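Local coordinates for protein Rho guanine nucleotide exchange factor 11 (Homo sapiens, PDB 5JHH) that probably activates RhoA-type small GTPases by promoting exchange of GDP for GTP through its tandem DH and PH domains, at residues T251-H256 and L276-L281; K328-I333 and E346-T351. One frame throughout, in Å; residues are numbered along the deposited sequence.

Overall arrangement
After the long helices of the RhoGEF (DH) module, the chain enters the PH domain, where both contacts lie. Contact 1 comes first: residues 251-256 meet 276-281 and close the open end of the antiparallel hairpin of strands 254-263 and 269-277, a loop of 19 residues, mostly strand. Contact 2 follows in series, neither nested in it nor crossing it: 328-333 pairs with 346-351 across 12 intervening residues, next to the C-terminal helix 352-368. Their centres are about 19 Å apart. Strand 254-263 also pairs with strand 345-348, which places both hairpins in one sheet, and Leu281 CD2 packs 3.3 Å from Ile333 CD1.

Contact 1. Residues T251-H256 and L276-L281; sequences TRKMIH and LLEDLL
A classic beta bulge marks the open end of the hairpin of strands 254-263 and 269-277 in the PH domain: Ile255 and His256 both face Leu276. The evidence is a shared acceptor, for Leu276 O takes Ile255 N at 2.8 Å, nearly along the C=O axis (166°), and His256 N at 3.3 Å on a lone pair. Leu276 N returns a bond to His256 O. One step on, Met254 and Leu277 form a non-hydrogen-bonded pair, beyond which Glu278 N makes a weak bond to Lys253 O. Among the side chains, Ile255 CB lies 4.0 Å from Leu276 CG, and Leu276 CG, anti to the backbone N (chi1 170°), carries its branch beside Ile255, where CD2 meets Ile255 CG2; helix 352-368 packs on both residues. Leu277 spreads its two methyls, CD1 to Arg252 CD at 4.0 Å and CD2 to Met254 CA. As modelled, Leu280 CD1 sits over one face of the Arg252 guanidinium and the Asp279 carboxylate at its edge, but Arg252 NH1 and Asp279 are too close, leaving both groups' placing doubtful. Lys253 NZ and Glu278 OE2 remain 4.3 Å apart, so their attraction is likely to be long-range rather than a salt bridge.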
loop_
_atom_site.group_PDB
_atom_site.type_symbol
_atom_site.label_atom_id
_atom_site.label_comp_id
_atom_site.label_asym_id
_atom_site.label_seq_id
_atom_site.Cartn_x
_atom_site.Cartn_y
_atom_site.Cartn_z
ATOM N N THR A 251 -22.231 -2.907 -14.521
ATOM C CA THR A 251 -23.331 -2.297 -13.747
ATOM C C THR A 251 -23.342 -2.742 -12.295
ATOM O O THR A 251 -24.306 -2.514 -11.574
ATOM C CB THR A 251 -24.678 -2.701 -14.342
ATOM O OG1 THR A 251 -24.799 -4.124 -14.222
ATOM C CG2 THR A 251 -24.774 -2.263 -15.867
ATOM N N ARG A 252 -22.272 -3.409 -11.872
ATOM C CA ARG A 252 -22.183 -3.949 -10.517
ATOM C C ARG A 252 -20.879 -3.547 -9.888
ATOM O O ARG A 252 -19.917 -3.190 -10.563
ATOM C CB ARG A 252 -22.274 -5.481 -10.541
ATOM C CG ARG A 252 -23.630 -5.985 -11.003
ATOM C CD ARG A 252 -23.509 -7.048 -12.090
ATOM N NE ARG A 252 -24.813 -7.466 -12.611
ATOM C CZ ARG A 252 -25.746 -8.029 -11.859
ATOM N NH1 ARG A 252 -25.540 -8.214 -10.567
ATOM N NH2 ARG A 252 -26.894 -8.400 -12.390
ATOM N N LYS A 253 -20.837 -3.640 -8.575
ATOM C CA LYS A 253 -19.612 -3.401 -7.882
ATOM C C LYS A 253 -18.858 -4.710 -7.593
ATOM O O LYS A 253 -19.456 -5.728 -7.296
ATOM C CB LYS A 253 -19.888 -2.613 -6.608
ATOM C CG LYS A 253 -20.089 -1.125 -6.858
ATOM C CD LYS A 253 -20.656 -0.434 -5.631
ATOM C CE LYS A 253 -19.623 -0.362 -4.523
ATOM N NZ LYS A 253 -19.980 0.709 -3.551
ATOM N N MET A 254 -17.538 -4.654 -7.703
ATOM C CA MET A 254 -16.698 -5.769 -7.370
ATOM C C MET A 254 -16.191 -5.663 -5.956
ATOM O O MET A 254 -15.711 -4.622 -5.542
ATOM C CB MET A 254 -15.499 -5.809 -8.282
ATOM C CG MET A 254 -14.626 -7.035 -8.017
ATOM S SD MET A 254 -13.635 -7.415 -9.464
ATOM C CE MET A 254 -12.672 -5.930 -9.639
ATOM N N ILE A 255 -16.245 -6.760 -5.242
ATOM C CA ILE A 255 -15.720 -6.821 -3.913
ATOM C C ILE A 255 -14.356 -7.440 -3.916
ATOM O O ILE A 255 -13.470 -7.028 -3.163
ATOM C CB ILE A 255 -16.659 -7.659 -3.031
ATOM C CG1 ILE A 255 -18.055 -6.990 -2.985
ATOM C CG2 ILE A 255 -16.079 -7.895 -1.650
ATOM C CD1 ILE A 255 -19.021 -7.515 -1.928
ATOM N N HIS A 256 -14.187 -8.467 -4.735
ATOM C CA HIS A 256 -12.967 -9.262 -4.705
ATOM C C HIS A 256 -12.871 -10.038 -5.995
ATOM O O HIS A 256 -13.844 -10.146 -6.709
ATOM C CB HIS A 256 -12.980 -10.208 -3.516
ATOM C CG HIS A 256 -11.649 -10.789 -3.207
ATOM N ND1 HIS A 256 -11.401 -12.144 -3.238
ATOM C CD2 HIS A 256 -10.488 -10.202 -2.846
ATOM C CE1 HIS A 256 -10.138 -12.366 -2.913
ATOM N NE2 HIS A 256 -9.559 -11.200 -2.684
ATOM N N LEU A 276 -16.109 -11.869 -7.255
ATOM C CA LEU A 276 -17.111 -11.693 -6.245
ATOM C C LEU A 276 -17.695 -10.289 -6.381
ATOM O O LEU A 276 -17.072 -9.320 -6.013
ATOM C CB LEU A 276 -16.522 -11.906 -4.854
ATOM C CG LEU A 276 -17.460 -11.511 -3.730
ATOM C CD1 LEU A 276 -18.841 -12.129 -3.911
ATOM C CD2 LEU A 276 -16.871 -11.886 -2.389
ATOM N N LEU A 277 -18.902 -10.210 -6.926
ATOM C CA LEU A 277 -19.621 -8.959 -7.030
ATOM C C LEU A 277 -20.553 -8.771 -5.825
ATOM O O LEU A 277 -20.535 -9.556 -4.882
ATOM C CB LEU A 277 -20.410 -8.930 -8.312
ATOM C CG LEU A 277 -19.624 -9.430 -9.519
ATOM C CD1 LEU A 277 -20.431 -9.194 -10.783
ATOM C CD2 LEU A 277 -18.253 -8.784 -9.645
ATOM N N GLU A 278 -21.330 -7.713 -5.834
ATOM C CA GLU A 278 -22.168 -7.415 -4.698
ATOM C C GLU A 278 -23.278 -8.457 -4.524
ATOM O O GLU A 278 -23.634 -8.863 -3.398
ATOM C CB GLU A 278 -22.810 -6.071 -4.909
ATOM C CG GLU A 278 -21.926 -4.938 -4.482
ATOM C CD GLU A 278 -22.687 -3.624 -4.504
ATOM O OE1 GLU A 278 -23.527 -3.441 -5.440
ATOM O OE2 GLU A 278 -22.432 -2.794 -3.589
ATOM N N ASP A 279 -23.808 -8.898 -5.651
ATOM C CA ASP A 279 -25.013 -9.714 -5.631
ATOM C C ASP A 279 -24.761 -11.120 -6.180
ATOM O O ASP A 279 -25.549 -12.018 -5.924
ATOM C CB ASP A 279 -26.096 -8.995 -6.430
ATOM C CG ASP A 279 -25.619 -8.589 -7.840
ATOM O OD1 ASP A 279 -24.424 -8.731 -8.201
ATOM O OD2 ASP A 279 -26.451 -8.126 -8.623
ATOM N N LEU A 280 -23.653 -11.291 -6.906
ATOM C CA LEU A 280 -23.328 -12.530 -7.624
ATOM C C LEU A 280 -21.884 -12.943 -7.422
ATOM O O LEU A 280 -21.013 -12.099 -7.340
ATOM C CB LEU A 280 -23.529 -12.360 -9.139
ATOM C CG LEU A 280 -24.895 -11.806 -9.547
ATOM C CD1 LEU A 280 -24.944 -11.461 -11.018
ATOM C CD2 LEU A 280 -25.980 -12.801 -9.159
ATOM N N LEU A 281 -21.655 -14.253 -7.381
ATOM C CA LEU A 281 -20.347 -14.861 -7.604
ATOM C C LEU A 281 -20.290 -15.399 -9.036
ATOM O O LEU A 281 -21.169 -16.153 -9.424
ATOM C CB LEU A 281 -20.152 -16.019 -6.649
ATOM C CG LEU A 281 -18.779 -16.694 -6.664
ATOM C CD1 LEU A 281 -17.760 -15.736 -6.070
ATOM C CD2 LEU A 281 -18.789 -18.021 -5.890
#

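Contact 2. Residues K328-I333 and E346-T351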
loop_
_atom_site.group_PDB
_atom_site.type_symbol
_atom_site.label_atom_id
_atom_site.label_comp_id
_atom_site.label_asym_id
_atom_site.label_seq_id
_atom_site.Cartn_x
_atom_site.Cartn_y
_atom_site.Cartn_z
ATOM N N LYS A 328 -7.539 -27.036 4.425
ATOM C CA LYS A 328 -7.457 -25.634 4.862
ATOM C C LYS A 328 -7.411 -24.609 3.711
ATOM O O LYS A 328 -7.355 -23.420 3.969
ATOM C CB LYS A 328 -6.229 -25.413 5.787
ATOM C CG LYS A 328 -4.965 -26.193 5.387
ATOM C CD LYS A 328 -3.618 -25.533 5.720
ATOM C CE LYS A 328 -2.605 -25.793 4.590
ATOM N NZ LYS A 328 -1.355 -24.972 4.614
ATOM N N ARG A 329 -7.398 -25.075 2.466
ATOM C CA ARG A 329 -7.444 -24.221 1.285
ATOM C C ARG A 329 -8.802 -24.250 0.611
ATOM O O ARG A 329 -9.036 -23.525 -0.366
ATOM C CB ARG A 329 -6.443 -24.697 0.250
ATOM C CG ARG A 329 -4.997 -24.549 0.646
ATOM C CD ARG A 329 -4.138 -25.035 -0.506
ATOM N NE ARG A 329 -2.740 -24.940 -0.141
ATOM C CZ ARG A 329 -2.086 -25.818 0.617
ATOM N NH1 ARG A 329 -2.701 -26.899 1.085
ATOM N NH2 ARG A 329 -0.801 -25.616 0.900
ATOM N N ALA A 330 -9.692 -25.100 1.097
ATOM C CA ALA A 330 -10.934 -25.314 0.387
ATOM C C ALA A 330 -12.106 -24.807 1.170
ATOM O O ALA A 330 -12.085 -24.823 2.401
ATOM C CB ALA A 330 -11.117 -26.786 0.113
ATOM N N PHE A 331 -13.161 -24.460 0.435
ATOM C CA PHE A 331 -14.446 -24.081 1.018
ATOM C C PHE A 331 -15.583 -24.483 0.083
ATOM O O PHE A 331 -15.362 -24.667 -1.109
ATOM C CB PHE A 331 -14.494 -22.576 1.294
ATOM C CG PHE A 331 -14.342 -21.717 0.059
ATOM C CD1 PHE A 331 -13.087 -21.305 -0.364
ATOM C CD2 PHE A 331 -15.445 -21.307 -0.659
ATOM C CE1 PHE A 331 -12.941 -20.506 -1.487
ATOM C CE2 PHE A 331 -15.298 -20.511 -1.769
ATOM C CZ PHE A 331 -14.050 -20.115 -2.191
ATOM N N PHE A 332 -16.785 -24.620 0.647
ATOM C CA PHE A 332 -17.984 -25.048 -0.088
ATOM C C PHE A 332 -18.950 -23.886 -0.272
ATOM O O PHE A 332 -19.155 -23.061 0.625
ATOM C CB PHE A 332 -18.746 -26.132 0.686
ATOM C CG PHE A 332 -17.976 -27.423 0.904
ATOM C CD1 PHE A 332 -17.273 -28.028 -0.115
ATOM C CD2 PHE A 332 -18.004 -28.049 2.127
ATOM C CE1 PHE A 332 -16.596 -29.212 0.098
ATOM C CE2 PHE A 332 -17.350 -29.268 2.344
ATOM C CZ PHE A 332 -16.642 -29.841 1.331
ATOM N N ILE A 333 -19.579 -23.861 -1.427
ATOM C CA ILE A 333 -20.731 -23.043 -1.612
ATOM C C ILE A 333 -21.931 -23.936 -1.895
ATOM O O ILE A 333 -21.930 -24.746 -2.828
ATOM C CB ILE A 333 -20.527 -22.046 -2.739
ATOM C CG1 ILE A 333 -19.301 -21.182 -2.414
ATOM C CG2 ILE A 333 -21.790 -21.207 -2.927
ATOM C CD1 ILE A 333 -18.861 -20.290 -3.551
ATOM N N GLU A 346 -17.349 -26.870 -4.822
ATOM C CA GLU A 346 -16.199 -27.041 -3.947
ATOM C C GLU A 346 -15.068 -26.258 -4.574
ATOM O O GLU A 346 -14.675 -26.549 -5.715
ATOM C CB GLU A 346 -15.787 -28.519 -3.788
ATOM C CG GLU A 346 -14.527 -28.704 -2.927
ATOM C CD GLU A 346 -14.167 -30.154 -2.646
ATOM O OE1 GLU A 346 -14.850 -31.048 -3.214
ATOM O OE2 GLU A 346 -13.202 -30.398 -1.857
ATOM N N LEU A 347 -14.546 -25.269 -3.838
ATOM C CA LEU A 347 -13.591 -24.342 -4.414
ATOM C C LEU A 347 -12.303 -24.375 -3.638
ATOM O O LEU A 347 -12.314 -24.504 -2.389
ATOM C CB LEU A 347 -14.193 -22.947 -4.460
ATOM C CG LEU A 347 -15.326 -22.832 -5.483
ATOM C CD1 LEU A 347 -16.023 -21.503 -5.307
ATOM C CD2 LEU A 347 -14.829 -22.954 -6.917
ATOM N N VAL A 348 -11.186 -24.265 -4.365
ATOM C CA VAL A 348 -9.849 -24.342 -3.741
ATOM C C VAL A 348 -9.016 -23.090 -4.074
ATOM O O VAL A 348 -8.819 -22.743 -5.227
ATOM C CB VAL A 348 -9.077 -25.633 -4.158
ATOM C CG1 VAL A 348 -7.879 -25.910 -3.232
ATOM C CG2 VAL A 348 -10.000 -26.826 -4.148
ATOM N N ALA A 349 -8.542 -22.450 -3.016
ATOM C CA ALA A 349 -7.760 -21.222 -3.057
ATOM C C ALA A 349 -6.282 -21.568 -3.027
ATOM O O ALA A 349 -5.907 -22.706 -2.783
ATOM C CB ALA A 349 -8.110 -20.374 -1.844
ATOM N N LEU A 350 -5.437 -20.569 -3.230
ATOM C CA LEU A 350 -4.001 -20.823 -3.391
ATOM C C LEU A 350 -3.375 -21.195 -2.080
ATOM O O LEU A 350 -2.449 -21.946 -2.053
ATOM C CB LEU A 350 -3.270 -19.596 -3.956
ATOM C CG LEU A 350 -3.797 -18.959 -5.248
ATOM C CD1 LEU A 350 -3.417 -17.469 -5.301
ATOM C CD2 LEU A 350 -3.354 -19.710 -6.507
ATOM N N THR A 351 -3.854 -20.630 -0.991
ATOM C CA THR A 351 -3.275 -20.922 0.307
ATOM C C THR A 351 -4.352 -20.915 1.365
ATOM O O THR A 351 -5.481 -20.540 1.114
ATOM C CB THR A 351 -2.209 -19.862 0.689
ATOM O OG1 THR A 351 -2.819 -18.571 0.850
ATOM C CG2 THR A 351 -1.087 -19.772 -0.412
#
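Leu347 lays its CB over one face of the Phe331 ring, 4.0 Å from the centroid and 24° off the ring normal, which meets the geometry of a CH-pi contact. The methyl CD1 of Leu347 continues along the ring to CE2 at 3.7 Å and reaches Ile333 CD1, itself at the ring's edge. Phe331 CG stands between its backbone N and carbonyl carbon (chi1 61°), a torsion that turns the ring back across the strand pair onto Leu347. Met359 and Leu362 of helix 352-368 and Leu260 of strand 254-263 also touch the Phe331 side chain. With an alanine here, Leu347 CB is likely to lose the ring face it rests on, and a gap would probably open beneath helix 352-368.

The backbones belong to an antiparallel hairpin of the PH-domain sheet, flanked by the C-terminal helix characteristic of that fold. Within these segments Phe331 and Leu347 form a hydrogen-bonded pair: Leu347 N to Phe331 O is nearly straight (171°), and Phe331 N gives the return bond to Leu347 O at 2.9 Å. Ala349 N binds Arg329 O, extending the pairing toward the helix.

On the sheet face bearing Ala330, Phe332, Glu346 and Val348, the Phe332 and Glu346 side chains run side by side in the same direction. Glu346 CG meets Phe332 CE1 at 3.7 Å, an approach to the ring's edge, while the carboxylate leaves through OE2 to a salt bridge with Arg263. Farther out, the extended Arg329 chain passes Ala349 O, and its guanidinium edge faces Leu350 O, with NE 3.6 Å from that oxygen. Thr351, at the N-cap of helix 352-368, directs OG1 to Asp354 N.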